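Local atomic coordinates of peptidoglycan glycosyltransferase (Eggerthella lenta, PDB entry 4MNR), a protein that belongs to the penicillin-binding proteins and carries a transpeptidase-family domain of the beta-lactamase clan together with a dimerisation-type domain. Residues Val109-Asn114 against Tyr341-Val346; Ser179-Gly184 against Asp411-Gly416; Gly253-Val258 against Pro282-Leu287. All blocks are in the same frame, centred on the assembly; numbering follows the deposited sequence.

Contact 1. Residues Val109-Asn114 against Tyr341-Val346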
ATOM      1  N   VAL A 109     -21.022   8.967 -10.007  1.00 14.55           N
ATOM      2  CA  VAL A 109     -19.633   8.526 -10.050  1.00 15.85           C
ATOM      3  C   VAL A 109     -19.538   7.039  -9.727  1.00 15.36           C
ATOM      4  O   VAL A 109     -20.040   6.600  -8.695  1.00 17.18           O
ATOM      5  CB  VAL A 109     -18.800   9.325  -9.035  1.00 14.49           C
ATOM      6  CG1 VAL A 109     -17.392   8.747  -8.916  1.00 16.11           C
ATOM      7  CG2 VAL A 109     -18.743  10.782  -9.450  1.00 16.48           C
ATOM      8  N   THR A 110     -18.907   6.271 -10.619  1.00 13.70           N
ATOM      9  CA  THR A 110     -18.689   4.838 -10.400  1.00 12.05           C
ATOM     10  C   THR A 110     -17.232   4.563 -10.070  1.00 12.77           C
ATOM     11  O   THR A 110     -16.336   4.904 -10.846  1.00 12.72           O
ATOM     12  CB  THR A 110     -19.092   4.005 -11.642  1.00 14.64           C
ATOM     13  OG1 THR A 110     -20.483   4.197 -11.915  1.00 20.18           O
ATOM     14  CG2 THR A 110     -18.840   2.516 -11.397  1.00 14.83           C
ATOM     15  N   LEU A 111     -16.998   3.962  -8.908  1.00 10.17           N
ATOM     16  CA  LEU A 111     -15.645   3.657  -8.458  1.00 10.13           C
ATOM     17  C   LEU A 111     -15.180   2.328  -9.030  1.00 10.25           C
ATOM     18  O   LEU A 111     -15.984   1.548  -9.560  1.00 11.21           O
ATOM     19  CB  LEU A 111     -15.585   3.587  -6.932  1.00  9.84           C
ATOM     20  CG  LEU A 111     -16.062   4.833  -6.182  1.00 11.50           C
ATOM     21  CD1 LEU A 111     -15.877   4.642  -4.679  1.00 14.30           C
ATOM     22  CD2 LEU A 111     -15.325   6.082  -6.673  1.00 12.06           C
ATOM     23  N   THR A 112     -13.878   2.076  -8.895  1.00 10.10           N
ATOM     24  CA  THR A 112     -13.279   0.806  -9.302  1.00  9.26           C
ATOM     25  C   THR A 112     -13.468  -0.304  -8.258  1.00 10.08           C
ATOM     26  O   THR A 112     -13.220  -1.480  -8.548  1.00 10.29           O
ATOM     27  CB  THR A 112     -11.764   0.963  -9.531  1.00  7.42           C
ATOM     28  OG1 THR A 112     -11.193   1.647  -8.410  1.00  9.35           O
ATOM     29  CG2 THR A 112     -11.486   1.785 -10.800  1.00 10.70           C
ATOM     30  N   LEU A 113     -13.892   0.070  -7.051  1.00  9.67           N
ATOM     31  CA  LEU A 113     -13.969  -0.879  -5.941  1.00  9.21           C
ATOM     32  C   LEU A 113     -14.938  -2.017  -6.217  1.00  9.11           C
ATOM     33  O   LEU A 113     -16.006  -1.806  -6.808  1.00 11.07           O
ATOM     34  CB  LEU A 113     -14.435  -0.171  -4.673  1.00 10.86           C
ATOM     35  CG  LEU A 113     -13.623   1.024  -4.182  1.00 10.55           C
ATOM     36  CD1 LEU A 113     -14.267   1.555  -2.909  1.00 13.70           C
ATOM     37  CD2 LEU A 113     -12.154   0.654  -3.960  1.00 11.49           C
ATOM     38  N   ASN A 114     -14.569  -3.226  -5.787  1.00  8.99           N
ATOM     39  CA  ASN A 114     -15.509  -4.339  -5.761  1.00  9.41           C
ATOM     40  C   ASN A 114     -16.006  -4.513  -4.327  1.00  8.40           C
ATOM     41  O   ASN A 114     -15.201  -4.569  -3.402  1.00  9.49           O
ATOM     42  CB  ASN A 114     -14.853  -5.628  -6.255  1.00 11.15           C
ATOM     43  CG  ASN A 114     -15.770  -6.844  -6.083  1.00 14.51           C
ATOM     44  OD1 ASN A 114     -15.753  -7.499  -5.037  1.00 14.94           O
ATOM     45  ND2 ASN A 114     -16.607  -7.116  -7.091  1.00 15.25           N
ATOM     46  N   TYR A 341      -5.833   4.267  -9.922  1.00  9.59           N
ATOM     47  CA  TYR A 341      -7.047   5.061 -10.048  1.00 10.83           C
ATOM     48  C   TYR A 341      -8.235   4.427  -9.340  1.00 11.34           C
ATOM     49  O   TYR A 341      -8.277   3.209  -9.142  1.00 10.72           O
ATOM     50  CB  TYR A 341      -7.380   5.363 -11.510  1.00 10.96           C
ATOM     51  CG  TYR A 341      -7.833   4.196 -12.356  1.00 10.27           C
ATOM     52  CD1 TYR A 341      -6.915   3.302 -12.884  1.00  9.02           C
ATOM     53  CD2 TYR A 341      -9.177   4.016 -12.662  1.00 11.49           C
ATOM     54  CE1 TYR A 341      -7.306   2.249 -13.672  1.00 12.95           C
ATOM     55  CE2 TYR A 341      -9.585   2.965 -13.465  1.00 11.13           C
ATOM     56  CZ  TYR A 341      -8.645   2.084 -13.963  1.00 11.81           C
ATOM     57  OH  TYR A 341      -9.037   1.039 -14.763  1.00 13.90           O
ATOM     58  N   LEU A 342      -9.193   5.279  -8.985  1.00 11.45           N
ATOM     59  CA  LEU A 342     -10.301   4.911  -8.127  1.00 10.18           C
ATOM     60  C   LEU A 342     -11.650   5.151  -8.809  1.00 10.94           C
ATOM     61  O   LEU A 342     -12.658   4.584  -8.404  1.00 12.98           O
ATOM     62  CB  LEU A 342     -10.202   5.759  -6.857  1.00 17.20           C
ATOM     63  CG  LEU A 342     -10.805   5.344  -5.529  1.00 21.69           C
ATOM     64  CD1 LEU A 342     -10.648   3.858  -5.287  1.00 15.42           C
ATOM     65  CD2 LEU A 342     -10.112   6.152  -4.428  1.00 13.46           C
ATOM     66  N   VAL A 343     -11.677   6.012  -9.830  1.00 11.42           N
ATOM     67  CA  VAL A 343     -12.933   6.307 -10.532  1.00 12.27           C
ATOM     68  C   VAL A 343     -12.944   5.694 -11.913  1.00 12.96           C
ATOM     69  O   VAL A 343     -12.092   6.019 -12.738  1.00 12.11           O
ATOM     70  CB  VAL A 343     -13.206   7.830 -10.631  1.00 13.17           C
ATOM     71  CG1 VAL A 343     -14.450   8.111 -11.510  1.00 15.37           C
ATOM     72  CG2 VAL A 343     -13.384   8.394  -9.239  1.00 19.02           C
ATOM     73  N   ASP A 344     -13.909   4.805 -12.164  1.00 12.47           N
ATOM     74  CA  ASP A 344     -13.993   4.118 -13.448  1.00 13.22           C
ATOM     75  C   ASP A 344     -14.706   4.972 -14.473  1.00 14.73           C
ATOM     76  O   ASP A 344     -14.341   5.001 -15.656  1.00 17.85           O
ATOM     77  CB  ASP A 344     -14.757   2.800 -13.309  1.00 16.36           C
ATOM     78  CG  ASP A 344     -14.992   2.123 -14.654  1.00 21.15           C
ATOM     79  OD1 ASP A 344     -14.051   1.484 -15.169  1.00 24.72           O
ATOM     80  OD2 ASP A 344     -16.114   2.221 -15.191  1.00 22.69           O
ATOM     81  N   SER A 345     -15.760   5.641 -14.035  1.00 14.36           N
ATOM     82  CA  SER A 345     -16.567   6.394 -14.985  1.00 15.47           C
ATOM     83  C   SER A 345     -17.459   7.410 -14.302  1.00 16.33           C
ATOM     84  O   SER A 345     -17.758   7.297 -13.112  1.00 16.94           O
ATOM     85  CB  SER A 345     -17.431   5.447 -15.820  1.00 21.53           C
ATOM     86  OG  SER A 345     -18.246   4.653 -14.977  1.00 21.86           O
ATOM     87  N   VAL A 346     -17.893   8.396 -15.072  1.00 17.34           N
ATOM     88  CA  VAL A 346     -18.894   9.331 -14.586  1.00 18.42           C
ATOM     89  C   VAL A 346     -20.004   9.401 -15.613  1.00 19.61           C
ATOM     90  O   VAL A 346     -19.737   9.527 -16.805  1.00 20.41           O
ATOM     91  CB  VAL A 346     -18.312  10.733 -14.369  1.00 20.01           C
ATOM     92  CG1 VAL A 346     -19.399  11.684 -13.915  1.00 20.05           C
ATOM     93  CG2 VAL A 346     -17.182  10.700 -13.354  1.00 19.28           C
TER
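T110 and the pair D344-S345 are held together through the backbone. T110 N donates an almost straight bond (172°) to S345 O at 2.9 Å. In return T110 O takes two donors: D344 N lies 2.8 Å from T110 O, in the plane of that carbonyl, and S345 N adds a weak, longer bond. Beyond the bulge, T112 N reaches L342 O at 2.8 Å, but it sits 45° out of the plane of the L342 carbonyl, and the CA of L111 presses a C-H against the same oxygen. Two residues facing T110 make a classic beta bulge. It shifts the register by one, between the hydrogen-bonded pair T110-S345 and the non-hydrogen-bonded pair L111-V343, where antiparallel strands 108-111 and 343-347 meet within a mixed sheet. The extra residue, D344, lays its CB against T110 O, and its OD2 receives a weak bond from S345 OG. On the same face of the sheet as T110, S345 OG sits 3.5 Å from T110 CB. V109 and V346 share the other face, their CG2 methyls 4.2 Å apart. V109 CG1, set trans to the backbone N (chi1 172°), extends to both methyls of V343, CG1 and CG2, and L111 CD2, on the same strand as V109, touches V343 CG2. Where 108-111 ends and 343-347 has yet to begin, T112 turns its methyl CG2 obliquely onto the Y341 ring, 3.5 Å from CE2, while its OG1 bonds to I142 O. L113 CD2 meets L342 CD1 at 3.8 Å, and I142 of strand 142-148 touches both leucines. L83 of helix 80-84 packs on V109, T82 of that helix on V346.

Contact 2. Residues Ser179-Gly184 against Asp411-Gly416; sequences SLYAPG and DSWFVG
W413 points its indole from strand 409-418 against the loop residues Y181-A182-P183. With CG trans to the carbonyl carbon (chi1 -77°), the CB turns the ring toward the loop. CG and CD1 come first, with P183 O over one face of the ring, toward its rim, 3.6 Å from W413 CD1. Next, NE1 gives a weak, bent hydrogen bond (3.2 Å, 130°) to A182 O. CE2 passes close to P183 CA, and next to CE2 on the six-membered ring CZ2 abuts Y181 CB at 3.6 Å, that methylene lying in the plane of the indole at its edge. A182 O is gripped a second time by a water, which donates to it at 2.6 Å and also to D411 OD2 at 2.6 Å. The water thus bridges the loop carbonyl and a carboxylate two residues ahead of the tryptophan on the strand. D411 OD2 also comes near the edge of the Y181 ring, the carboxylate turned 80° from the ring plane; OD1 is held elsewhere, by K406 in a salt bridge and by D433 N. The phenol OH of Y181 bonds to E432. This contact joins the loop ahead of helix 188-197 to the five-stranded antiparallel sheet of the transpeptidase-family domain. V430 of neighbouring strand 425-431 touches Y181, D411 and W413, while V321 and M324 of helix 321-332 pack against the indole.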
ATOM      1  N   SER A 179      -1.335   8.155   4.901  1.00 10.11           N
ATOM      2  CA  SER A 179      -0.400   8.013   6.021  1.00 12.95           C
ATOM      3  C   SER A 179       0.933   7.374   5.613  1.00 13.69           C
ATOM      4  O   SER A 179       0.945   6.369   4.907  1.00 12.68           O
ATOM      5  CB  SER A 179      -1.050   7.146   7.108  1.00 14.39           C
ATOM      6  OG  SER A 179      -2.195   7.787   7.642  1.00 15.77           O
ATOM      7  N   LEU A 180       2.052   7.926   6.089  1.00 13.31           N
ATOM      8  CA  LEU A 180       3.360   7.306   5.842  1.00  9.12           C
ATOM      9  C   LEU A 180       3.720   6.292   6.915  1.00  9.91           C
ATOM     10  O   LEU A 180       3.572   6.560   8.110  1.00 14.00           O
ATOM     11  CB  LEU A 180       4.476   8.349   5.783  1.00 10.99           C
ATOM     12  CG  LEU A 180       4.449   9.284   4.580  1.00 11.47           C
ATOM     13  CD1 LEU A 180       5.583  10.308   4.707  1.00 15.83           C
ATOM     14  CD2 LEU A 180       4.567   8.494   3.294  1.00 12.85           C
ATOM     15  N   TYR A 181       4.244   5.160   6.484  1.00  8.78           N
ATOM     16  CA  TYR A 181       4.697   4.105   7.389  1.00  9.80           C
ATOM     17  C   TYR A 181       6.131   3.709   7.055  1.00 11.67           C
ATOM     18  O   TYR A 181       6.562   3.834   5.914  1.00 10.79           O
ATOM     19  CB  TYR A 181       3.850   2.847   7.194  1.00  9.25           C
ATOM     20  CG  TYR A 181       2.423   2.885   7.716  1.00  8.23           C
ATOM     21  CD1 TYR A 181       2.145   2.529   9.028  1.00 13.90           C
ATOM     22  CD2 TYR A 181       1.365   3.236   6.892  1.00 11.31           C
ATOM     23  CE1 TYR A 181       0.853   2.540   9.514  1.00 17.60           C
ATOM     24  CE2 TYR A 181       0.068   3.260   7.373  1.00 13.23           C
ATOM     25  CZ  TYR A 181      -0.181   2.903   8.680  1.00 16.15           C
ATOM     26  OH  TYR A 181      -1.468   2.905   9.182  1.00 17.32           O
ATOM     27  N   ALA A 182       6.866   3.196   8.040  1.00 11.99           N
ATOM     28  CA  ALA A 182       8.096   2.468   7.720  1.00  9.43           C
ATOM     29  C   ALA A 182       7.682   1.121   7.131  1.00 10.99           C
ATOM     30  O   ALA A 182       6.881   0.398   7.738  1.00 10.66           O
ATOM     31  CB  ALA A 182       8.904   2.242   8.969  1.00 12.51           C
ATOM     32  N   PRO A 183       8.228   0.768   5.957  1.00  8.84           N
ATOM     33  CA  PRO A 183       7.775  -0.477   5.319  1.00  7.45           C
ATOM     34  C   PRO A 183       8.472  -1.707   5.877  1.00 11.94           C
ATOM     35  O   PRO A 183       8.029  -2.833   5.620  1.00 13.69           O
ATOM     36  CB  PRO A 183       8.157  -0.279   3.850  1.00 10.88           C
ATOM     37  CG  PRO A 183       9.376   0.618   3.905  1.00 10.07           C
ATOM     38  CD  PRO A 183       9.110   1.563   5.076  1.00 10.94           C
ATOM     39  N   GLY A 184       9.571  -1.500   6.598  1.00 11.70           N
ATOM     40  CA  GLY A 184      10.351  -2.627   7.067  1.00 13.94           C
ATOM     41  C   GLY A 184      10.740  -3.541   5.917  1.00 11.28           C
ATOM     42  O   GLY A 184      10.948  -3.105   4.773  1.00  8.90           O
ATOM     43  N   ASP A 411       5.122  -3.358  13.411  1.00 12.69           N
ATOM     44  CA  ASP A 411       4.019  -3.368  12.463  1.00 11.90           C
ATOM     45  C   ASP A 411       4.213  -4.549  11.542  1.00 15.42           C
ATOM     46  O   ASP A 411       5.332  -4.839  11.132  1.00 16.78           O
ATOM     47  CB  ASP A 411       3.992  -2.093  11.633  1.00 12.86           C
ATOM     48  CG  ASP A 411       3.633  -0.864  12.460  1.00 17.30           C
ATOM     49  OD1 ASP A 411       3.020  -1.008  13.543  1.00 18.07           O
ATOM     50  OD2 ASP A 411       3.958   0.262  12.018  1.00 21.77           O
ATOM     51  N   SER A 412       3.119  -5.215  11.196  1.00 12.06           N
ATOM     52  CA  SER A 412       3.191  -6.436  10.411  1.00 10.66           C
ATOM     53  C   SER A 412       2.649  -6.209   9.004  1.00 11.04           C
ATOM     54  O   SER A 412       1.522  -5.753   8.837  1.00 11.88           O
ATOM     55  CB  SER A 412       2.405  -7.548  11.118  1.00 12.69           C
ATOM     56  OG  SER A 412       2.505  -8.769  10.390  1.00 14.51           O
ATOM     57  N   TRP A 413       3.467  -6.516   7.997  1.00  8.97           N
ATOM     58  CA  TRP A 413       3.161  -6.219   6.605  1.00 10.69           C
ATOM     59  C   TRP A 413       3.117  -7.461   5.723  1.00 11.19           C
ATOM     60  O   TRP A 413       3.793  -8.456   5.992  1.00 10.06           O
ATOM     61  CB  TRP A 413       4.288  -5.386   5.989  1.00 10.92           C
ATOM     62  CG  TRP A 413       4.349  -3.944   6.317  1.00  8.74           C
ATOM     63  CD1 TRP A 413       4.972  -3.367   7.375  1.00 14.76           C
ATOM     64  CD2 TRP A 413       3.821  -2.878   5.523  1.00  8.67           C
ATOM     65  NE1 TRP A 413       4.845  -1.997   7.312  1.00 13.01           N
ATOM     66  CE2 TRP A 413       4.148  -1.674   6.178  1.00 11.35           C
ATOM     67  CE3 TRP A 413       3.093  -2.829   4.329  1.00 10.97           C
ATOM     68  CZ2 TRP A 413       3.769  -0.429   5.675  1.00 13.49           C
ATOM     69  CZ3 TRP A 413       2.721  -1.598   3.829  1.00 12.37           C
ATOM     70  CH2 TRP A 413       3.054  -0.415   4.506  1.00 13.56           C
ATOM     71  N   PHE A 414       2.372  -7.373   4.625  1.00  7.42           N
ATOM     72  CA  PHE A 414       2.567  -8.298   3.513  1.00  7.10           C
ATOM     73  C   PHE A 414       2.257  -7.581   2.216  1.00 11.64           C
ATOM     74  O   PHE A 414       1.286  -6.835   2.149  1.00 10.54           O
ATOM     75  CB  PHE A 414       1.633  -9.493   3.629  1.00  8.20           C
ATOM     76  CG  PHE A 414       1.833 -10.524   2.553  1.00 13.39           C
ATOM     77  CD1 PHE A 414       2.889 -11.420   2.627  1.00 14.48           C
ATOM     78  CD2 PHE A 414       0.963 -10.604   1.477  1.00 14.65           C
ATOM     79  CE1 PHE A 414       3.068 -12.393   1.638  1.00 16.73           C
ATOM     80  CE2 PHE A 414       1.133 -11.583   0.493  1.00 15.48           C
ATOM     81  CZ  PHE A 414       2.180 -12.467   0.578  1.00 14.94           C
ATOM     82  N   VAL A 415       3.087  -7.796   1.197  1.00  7.11           N
ATOM     83  CA  VAL A 415       2.776  -7.356  -0.166  1.00  8.73           C
ATOM     84  C   VAL A 415       2.878  -8.609  -1.024  1.00 11.14           C
ATOM     85  O   VAL A 415       3.897  -9.299  -0.995  1.00 11.87           O
ATOM     86  CB  VAL A 415       3.762  -6.287  -0.670  1.00  7.68           C
ATOM     87  CG1 VAL A 415       3.476  -5.957  -2.122  1.00 12.04           C
ATOM     88  CG2 VAL A 415       3.675  -5.039   0.185  1.00 11.69           C
ATOM     89  N   GLY A 416       1.828  -8.937  -1.762  1.00  9.22           N
ATOM     90  CA  GLY A 416       1.871 -10.150  -2.554  1.00 11.21           C
ATOM     91  C   GLY A 416       0.954 -10.107  -3.744  1.00 12.88           C
ATOM     92  O   GLY A 416       0.242  -9.131  -3.957  1.00 11.18           O
TER
HETATM   93  O   HOH W   1       5.145   0.320   9.690  1.00 30.76           O

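Contact 3. Residues Gly253-Val258 against Pro282-Leu287; sequences GADKLV and PSAEDL
A254 and V258, one turn apart on helix 242-263, present a small and a larger bump to the first turn of helix 284-289. The A254 methyl enters the notch between A284 and L287: its CB is 3.5 Å from A284 O and 3.6 Å from L287 CB. Two alanines facing each other let the backbones come near, the A254 and A284 CA atoms being 5.0 Å apart. In the reverse direction, the A284 methyl fills the hollow bordered by A254, D255 and V258, its CB reaching within 3.4 Å of D255 OD1. One turn along from A254, V258 spreads its methyls toward P282 and L287. CG2, trans to the carbonyl carbon, comes 3.5 Å from P282 O and 3.8 Å from L287 CD1, and CG1 also faces P282 O. That carbonyl oxygen is buried here against methyl groups, with no polar partner in the model. No hydrogen bond crosses between the segments. The helix start is capped from within, S283 being the N-cap and D286 N donating to S283 OG at 3.0 Å; from outside, S313 OG bonds both S283 N and D286 OD2. Q288 of helix 284-289 extends the interface by touching A254 and D255. Helix 291-298 adds to the packing, its L294 touching L257 and L287 and its E293 touching P282 and L287.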
ATOM      1  N   GLY A 253      25.724   0.850  -2.710  1.00 14.48           N
ATOM      2  CA  GLY A 253      26.025   2.252  -2.500  1.00 16.57           C
ATOM      3  C   GLY A 253      24.791   3.129  -2.510  1.00 15.48           C
ATOM      4  O   GLY A 253      23.725   2.754  -3.018  1.00 15.21           O
ATOM      5  N   ALA A 254      24.950   4.330  -1.961  1.00 16.33           N
ATOM      6  CA  ALA A 254      23.825   5.241  -1.781  1.00 15.48           C
ATOM      7  C   ALA A 254      23.187   5.678  -3.100  1.00 14.66           C
ATOM      8  O   ALA A 254      21.961   5.694  -3.215  1.00 14.60           O
ATOM      9  CB  ALA A 254      24.264   6.462  -0.965  1.00 19.24           C
ATOM     10  N   ASP A 255      24.013   6.038  -4.087  1.00 16.56           N
ATOM     11  CA  ASP A 255      23.487   6.517  -5.371  1.00 18.31           C
ATOM     12  C   ASP A 255      22.524   5.502  -5.980  1.00 15.53           C
ATOM     13  O   ASP A 255      21.403   5.853  -6.374  1.00 14.88           O
ATOM     14  CB  ASP A 255      24.619   6.809  -6.360  1.00 22.88           C
ATOM     15  CG  ASP A 255      25.480   7.990  -5.944  1.00 37.02           C
ATOM     16  OD1 ASP A 255      24.930   9.005  -5.466  1.00 36.40           O
ATOM     17  OD2 ASP A 255      26.716   7.901  -6.104  1.00 47.23           O
ATOM     18  N   LYS A 256      22.947   4.240  -6.031  1.00 17.53           N
ATOM     19  CA  LYS A 256      22.120   3.190  -6.639  1.00 16.45           C
ATOM     20  C   LYS A 256      20.882   2.880  -5.809  1.00 11.98           C
ATOM     21  O   LYS A 256      19.814   2.628  -6.364  1.00 15.62           O
ATOM     22  CB  LYS A 256      22.915   1.894  -6.827  1.00 16.81           C
ATOM     23  CG  LYS A 256      23.844   1.862  -8.026  1.00 23.71           C
ATOM     24  CD  LYS A 256      24.391   0.445  -8.221  1.00 26.87           C
ATOM     25  CE  LYS A 256      25.314   0.352  -9.427  1.00 33.78           C
ATOM     26  NZ  LYS A 256      26.597   1.067  -9.195  1.00 38.19           N
ATOM     27  N   LEU A 257      21.010   2.881  -4.482  1.00 10.79           N
ATOM     28  CA  LEU A 257      19.847   2.530  -3.674  1.00 12.32           C
ATOM     29  C   LEU A 257      18.783   3.619  -3.794  1.00 13.19           C
ATOM     30  O   LEU A 257      17.599   3.325  -3.946  1.00 13.43           O
ATOM     31  CB  LEU A 257      20.211   2.259  -2.208  1.00 13.99           C
ATOM     32  CG  LEU A 257      18.990   1.916  -1.342  1.00 16.38           C
ATOM     33  CD1 LEU A 257      18.311   0.611  -1.796  1.00 19.95           C
ATOM     34  CD2 LEU A 257      19.360   1.843   0.133  1.00 19.55           C
ATOM     35  N   VAL A 258      19.206   4.877  -3.745  1.00 14.11           N
ATOM     36  CA  VAL A 258      18.251   5.970  -3.842  1.00 12.57           C
ATOM     37  C   VAL A 258      17.610   6.005  -5.235  1.00 14.85           C
ATOM     38  O   VAL A 258      16.395   6.171  -5.363  1.00 15.76           O
ATOM     39  CB  VAL A 258      18.878   7.315  -3.470  1.00 15.79           C
ATOM     40  CG1 VAL A 258      17.877   8.441  -3.697  1.00 20.15           C
ATOM     41  CG2 VAL A 258      19.326   7.272  -2.006  1.00 18.14           C
ATOM     42  N   PRO A 282      15.917   9.191   1.785  1.00 16.12           N
ATOM     43  CA  PRO A 282      16.945  10.209   2.016  1.00 19.00           C
ATOM     44  C   PRO A 282      17.693  10.520   0.728  1.00 18.42           C
ATOM     45  O   PRO A 282      17.636   9.734  -0.223  1.00 16.86           O
ATOM     46  CB  PRO A 282      17.906   9.526   2.997  1.00 20.03           C
ATOM     47  CG  PRO A 282      17.122   8.435   3.619  1.00 17.42           C
ATOM     48  CD  PRO A 282      16.139   7.973   2.576  1.00 17.10           C
ATOM     49  N   SER A 283      18.397  11.646   0.703  1.00 18.99           N
ATOM     50  CA  SER A 283      19.243  11.971  -0.432  1.00 20.55           C
ATOM     51  C   SER A 283      20.425  11.011  -0.449  1.00 19.34           C
ATOM     52  O   SER A 283      20.814  10.474   0.591  1.00 17.64           O
ATOM     53  CB  SER A 283      19.741  13.417  -0.336  1.00 22.55           C
ATOM     54  OG  SER A 283      20.650  13.582   0.741  1.00 22.56           O
ATOM     55  N   ALA A 284      20.996  10.787  -1.628  1.00 19.37           N
ATOM     56  CA  ALA A 284      22.197   9.970  -1.724  1.00 19.56           C
ATOM     57  C   ALA A 284      23.319  10.607  -0.913  1.00 21.66           C
ATOM     58  O   ALA A 284      24.130   9.905  -0.312  1.00 21.71           O
ATOM     59  CB  ALA A 284      22.615   9.793  -3.175  1.00 22.51           C
ATOM     60  N   GLU A 285      23.348  11.941  -0.886  1.00 22.03           N
ATOM     61  CA  GLU A 285      24.347  12.676  -0.116  1.00 26.10           C
ATOM     62  C   GLU A 285      24.297  12.345   1.375  1.00 24.73           C
ATOM     63  O   GLU A 285      25.333  12.105   1.995  1.00 24.47           O
ATOM     64  CB  GLU A 285      24.193  14.185  -0.323  1.00 35.08           C
ATOM     65  CG  GLU A 285      24.767  14.706  -1.635  1.00 48.47           C
ATOM     66  CD  GLU A 285      24.588  16.210  -1.798  1.00 62.48           C
ATOM     67  OE1 GLU A 285      23.937  16.835  -0.931  1.00 66.92           O
ATOM     68  OE2 GLU A 285      25.100  16.770  -2.793  1.00 67.19           O
ATOM     69  N   ASP A 286      23.096  12.325   1.950  1.00 23.37           N
ATOM     70  CA  ASP A 286      22.940  11.951   3.356  1.00 24.34           C
ATOM     71  C   ASP A 286      23.272  10.482   3.632  1.00 23.93           C
ATOM     72  O   ASP A 286      23.891  10.164   4.644  1.00 24.54           O
ATOM     73  CB  ASP A 286      21.537  12.304   3.878  1.00 30.47           C
ATOM     74  CG  ASP A 286      21.410  13.771   4.271  1.00 34.57           C
ATOM     75  OD1 ASP A 286      22.436  14.381   4.644  1.00 40.22           O
ATOM     76  OD2 ASP A 286      20.287  14.317   4.219  1.00 29.59           O
ATOM     77  N   LEU A 287      22.859   9.576   2.751  1.00 18.03           N
ATOM     78  CA  LEU A 287      23.154   8.166   2.969  1.00 16.74           C
ATOM     79  C   LEU A 287      24.632   7.851   2.838  1.00 20.14           C
ATOM     80  O   LEU A 287      25.137   6.924   3.479  1.00 23.11           O
ATOM     81  CB  LEU A 287      22.364   7.287   2.001  1.00 20.53           C
ATOM     82  CG  LEU A 287      20.897   7.102   2.355  1.00 17.58           C
ATOM     83  CD1 LEU A 287      20.240   6.067   1.438  1.00 18.61           C
ATOM     84  CD2 LEU A 287      20.796   6.682   3.808  1.00 15.67           C
TER

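Contact 2 is the most central, its centre about 7 Å from the chain centre; the centres of contacts 1 and 3 lie about 18 and 23 Å out, on opposite sides of it. Contacts 1 and 2 are largely buried, whereas contact 3 is only partly so. Each draws on different elements: strand to strand in one sheet, a loop on another sheet, and two helices. The chemistry follows, from repeated backbone bonds in contact 1, through one weak indole bond and a bridging water in contact 2, to van der Waals contact without a hydrogen bond across 253-258 and 282-287, methyls meeting one another and a few oxygens. None touches another; even contacts 2 and 3 keep nearest atoms about 10 Å apart.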